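Local atomic coordinates of pentacotripeptide-repeat region of PRORP domain-containing protein (Brachypodium distachyon, PDB entry 4ME2), a protein that probably binds RNA in a sequence-specific manner, as a chloroplast pentatricopeptide repeat protein linked to group II intron RNA. Residues A[173-178]-A[207-212]. Numbering follows the deposited sequence.
Sequences RLVRAL and YRVMAK
V175 meets V209 and M210 through a single methyl, CG1, in apolar contacts. That methyl stands 4.0 Å from V209 CG1 and 3.5 Å from M210 SD. Both valines hold CG1 anti to the backbone N (chi1 168° in V175 and 169° in V209), and in each the same branch does the touching. M210 reaches across differently: the bend at chi2 swings SD onto V175 CG1, the further bend at chi3 turns CE away to 5.1 Å from V175 CG1, and the two side chains cross at about a right angle. M210 CG, 3.9 Å from V175 CG1, adds a second touch.

The CA and CG of R176 supply the other contacts, its side chain crossing that of V209 at about a right angle. V209 places its two methyls on different parts of this residue, CG1 at 4.2 Å from R176 CA and CG2 at 4.2 Å from R176 CG. The arginine therefore takes part through its backbone and side-chain root, at the exposed margin.

The segments belong to helices 168-180 and 204-216, whose local axes run nearly parallel at 22° and approach to 10.0 Å; with helix 184-197 between them in sequence, this is consistent with the helix-turn-helix stacking of a pentatricopeptide-repeat protein. That helix lies along the buried side, where V190 meets V175 and Y191 meets M210. With no hydrogen bond between the segments and only 148 Å² buried in total, their direct cohesion is van der Waals contact among a few aliphatic groups and one thioether.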
ATOM      1  N   ARG A 173      -1.962   7.401   7.570  1.00 23.08           N
ATOM      2  CA  ARG A 173      -0.555   7.002   7.530  1.00 23.15           C
ATOM      3  C   ARG A 173      -0.128   6.620   6.118  1.00 21.11           C
ATOM      4  O   ARG A 173       0.946   7.021   5.667  1.00 20.81           O
ATOM      5  CB  ARG A 173      -0.281   5.826   8.469  1.00 25.50           C
ATOM      6  CG  ARG A 173      -0.168   6.209   9.934  1.00 29.03           C
ATOM      7  CD  ARG A 173       0.510   5.124  10.759  1.00 31.62           C
ATOM      8  NE  ARG A 173       1.945   5.013  10.489  1.00 33.89           N
ATOM      9  CZ  ARG A 173       2.868   5.864  10.932  1.00 35.17           C
ATOM     10  NH1 ARG A 173       2.523   6.917  11.666  1.00 35.95           N
ATOM     11  NH2 ARG A 173       4.146   5.667  10.632  1.00 36.30           N
ATOM     12  N   LEU A 174      -0.964   5.842   5.436  1.00 20.40           N
ATOM     13  CA  LEU A 174      -0.693   5.468   4.048  1.00 19.30           C
ATOM     14  C   LEU A 174      -0.666   6.700   3.143  1.00 18.97           C
ATOM     15  O   LEU A 174       0.233   6.849   2.306  1.00 17.95           O
ATOM     16  CB  LEU A 174      -1.712   4.442   3.552  1.00 19.27           C
ATOM     17  CG  LEU A 174      -1.651   4.097   2.060  1.00 18.61           C
ATOM     18  CD1 LEU A 174      -0.294   3.528   1.663  1.00 18.63           C
ATOM     19  CD2 LEU A 174      -2.754   3.113   1.702  1.00 18.65           C
ATOM     20  N   VAL A 175      -1.636   7.593   3.322  1.00 19.29           N
ATOM     21  CA  VAL A 175      -1.719   8.793   2.491  1.00 19.32           C
ATOM     22  C   VAL A 175      -0.514   9.714   2.740  1.00 19.10           C
ATOM     23  O   VAL A 175       0.069  10.252   1.801  1.00 18.51           O
ATOM     24  CB  VAL A 175      -3.059   9.542   2.695  1.00 19.81           C
ATOM     25  CG1 VAL A 175      -2.996  10.923   2.067  1.00 19.97           C
ATOM     26  CG2 VAL A 175      -4.218   8.738   2.113  1.00 20.22           C
ATOM     27  N   ARG A 176      -0.140   9.882   4.008  1.00 19.26           N
ATOM     28  CA  ARG A 176       1.075  10.618   4.382  1.00 19.90           C
ATOM     29  C   ARG A 176       2.306  10.039   3.690  1.00 18.75           C
ATOM     30  O   ARG A 176       3.150  10.768   3.160  1.00 18.62           O
ATOM     31  CB  ARG A 176       1.311  10.502   5.889  1.00 22.66           C
ATOM     32  CG  ARG A 176       1.035  11.734   6.730  1.00 26.42           C
ATOM     33  CD  ARG A 176       1.332  11.422   8.200  1.00 28.21           C
ATOM     34  NE  ARG A 176       2.741  11.602   8.558  1.00 31.14           N
ATOM     35  CZ  ARG A 176       3.243  11.392   9.773  1.00 32.50           C
ATOM     36  NH1 ARG A 176       2.459  10.983  10.760  1.00 34.27           N
ATOM     37  NH2 ARG A 176       4.533  11.585  10.003  1.00 34.16           N
ATOM     38  N   ALA A 177       2.411   8.714   3.723  1.00 18.65           N
ATOM     39  CA  ALA A 177       3.578   8.046   3.156  1.00 18.14           C
ATOM     40  C   ALA A 177       3.622   8.262   1.650  1.00 18.18           C
ATOM     41  O   ALA A 177       4.679   8.546   1.092  1.00 18.27           O
ATOM     42  CB  ALA A 177       3.576   6.561   3.497  1.00 18.16           C
ATOM     43  N   LEU A 178       2.470   8.150   0.995  1.00 17.76           N
ATOM     44  CA  LEU A 178       2.415   8.322  -0.457  1.00 17.52           C
ATOM     45  C   LEU A 178       2.816   9.735  -0.869  1.00 18.26           C
ATOM     46  O   LEU A 178       3.596   9.920  -1.801  1.00 18.19           O
ATOM     47  CB  LEU A 178       1.023   7.992  -0.992  1.00 17.19           C
ATOM     48  CG  LEU A 178       0.633   6.512  -0.953  1.00 16.71           C
ATOM     49  CD1 LEU A 178      -0.864   6.337  -1.171  1.00 17.07           C
ATOM     50  CD2 LEU A 178       1.430   5.721  -1.980  1.00 17.36           C
ATOM     51  N   TYR A 207      -7.175  16.382   5.452  1.00 28.17           N
ATOM     52  CA  TYR A 207      -7.356  17.444   4.461  1.00 27.68           C
ATOM     53  C   TYR A 207      -6.075  18.241   4.245  1.00 27.35           C
ATOM     54  O   TYR A 207      -5.705  18.543   3.110  1.00 27.40           O
ATOM     55  CB  TYR A 207      -8.494  18.386   4.862  1.00 27.23           C
ATOM     56  CG  TYR A 207      -9.846  17.725   4.938  1.00 28.03           C
ATOM     57  CD1 TYR A 207     -10.332  16.967   3.879  1.00 27.37           C
ATOM     58  CD2 TYR A 207     -10.648  17.867   6.067  1.00 28.53           C
ATOM     59  CE1 TYR A 207     -11.574  16.358   3.943  1.00 28.22           C
ATOM     60  CE2 TYR A 207     -11.888  17.261   6.141  1.00 29.63           C
ATOM     61  CZ  TYR A 207     -12.346  16.513   5.078  1.00 28.48           C
ATOM     62  OH  TYR A 207     -13.575  15.913   5.146  1.00 30.85           O
ATOM     63  N   ARG A 208      -5.402  18.587   5.337  1.00 28.34           N
ATOM     64  CA  ARG A 208      -4.191  19.387   5.244  1.00 27.88           C
ATOM     65  C   ARG A 208      -3.077  18.613   4.546  1.00 27.59           C
ATOM     66  O   ARG A 208      -2.350  19.174   3.730  1.00 26.27           O
ATOM     67  CB  ARG A 208      -3.734  19.856   6.628  1.00 30.22           C
ATOM     68  CG  ARG A 208      -4.744  20.735   7.357  1.00 32.39           C
ATOM     69  CD  ARG A 208      -4.163  21.287   8.647  1.00 34.47           C
ATOM     70  NE  ARG A 208      -2.846  21.878   8.415  1.00 36.30           N
ATOM     71  CZ  ARG A 208      -2.162  22.597   9.300  1.00 38.06           C
ATOM     72  NH1 ARG A 208      -2.661  22.838  10.508  1.00 38.73           N
ATOM     73  NH2 ARG A 208      -0.972  23.084   8.970  1.00 38.60           N
ATOM     74  N   VAL A 209      -2.956  17.327   4.873  1.00 26.36           N
ATOM     75  CA  VAL A 209      -1.967  16.463   4.230  1.00 26.12           C
ATOM     76  C   VAL A 209      -2.164  16.507   2.718  1.00 24.46           C
ATOM     77  O   VAL A 209      -1.215  16.736   1.964  1.00 24.50           O
ATOM     78  CB  VAL A 209      -2.081  14.999   4.717  1.00 25.93           C
ATOM     79  CG1 VAL A 209      -1.232  14.070   3.858  1.00 25.78           C
ATOM     80  CG2 VAL A 209      -1.667  14.889   6.178  1.00 26.18           C
ATOM     81  N   MET A 210      -3.410  16.305   2.305  1.00 25.00           N
ATOM     82  CA  MET A 210      -3.754  16.165   0.895  1.00 24.10           C
ATOM     83  C   MET A 210      -3.701  17.490   0.138  1.00 25.11           C
ATOM     84  O   MET A 210      -3.117  17.561  -0.943  1.00 24.16           O
ATOM     85  CB  MET A 210      -5.114  15.482   0.745  1.00 24.47           C
ATOM     86  CG  MET A 210      -5.049  13.971   0.919  1.00 23.44           C
ATOM     87  SD  MET A 210      -4.049  13.205  -0.376  1.00 23.48           S
ATOM     88  CE  MET A 210      -5.032  13.620  -1.815  1.00 22.65           C
ATOM     89  N   ALA A 211      -4.290  18.537   0.708  1.00 25.77           N
ATOM     90  CA  ALA A 211      -4.316  19.842   0.038  1.00 26.50           C
ATOM     91  C   ALA A 211      -2.909  20.366  -0.252  1.00 26.71           C
ATOM     92  O   ALA A 211      -2.621  20.806  -1.367  1.00 27.62           O
ATOM     93  CB  ALA A 211      -5.121  20.853   0.847  1.00 26.17           C
ATOM     94  N   LYS A 212      -2.030  20.301   0.746  1.00 27.35           N
ATOM     95  CA  LYS A 212      -0.655  20.770   0.597  1.00 27.36           C
ATOM     96  C   LYS A 212       0.163  19.808  -0.270  1.00 26.46           C
ATOM     97  O   LYS A 212       1.024  20.227  -1.047  1.00 26.04           O
ATOM     98  CB  LYS A 212      -0.007  20.977   1.975  1.00 29.42           C
ATOM     99  CG  LYS A 212      -0.835  21.847   2.924  1.00 30.61           C
ATOM    100  CD  LYS A 212      -0.354  21.805   4.374  1.00 32.66           C
ATOM    101  CE  LYS A 212       0.681  22.881   4.674  1.00 34.11           C
ATOM    102  NZ  LYS A 212       0.786  23.154   6.137  1.00 36.58           N
TER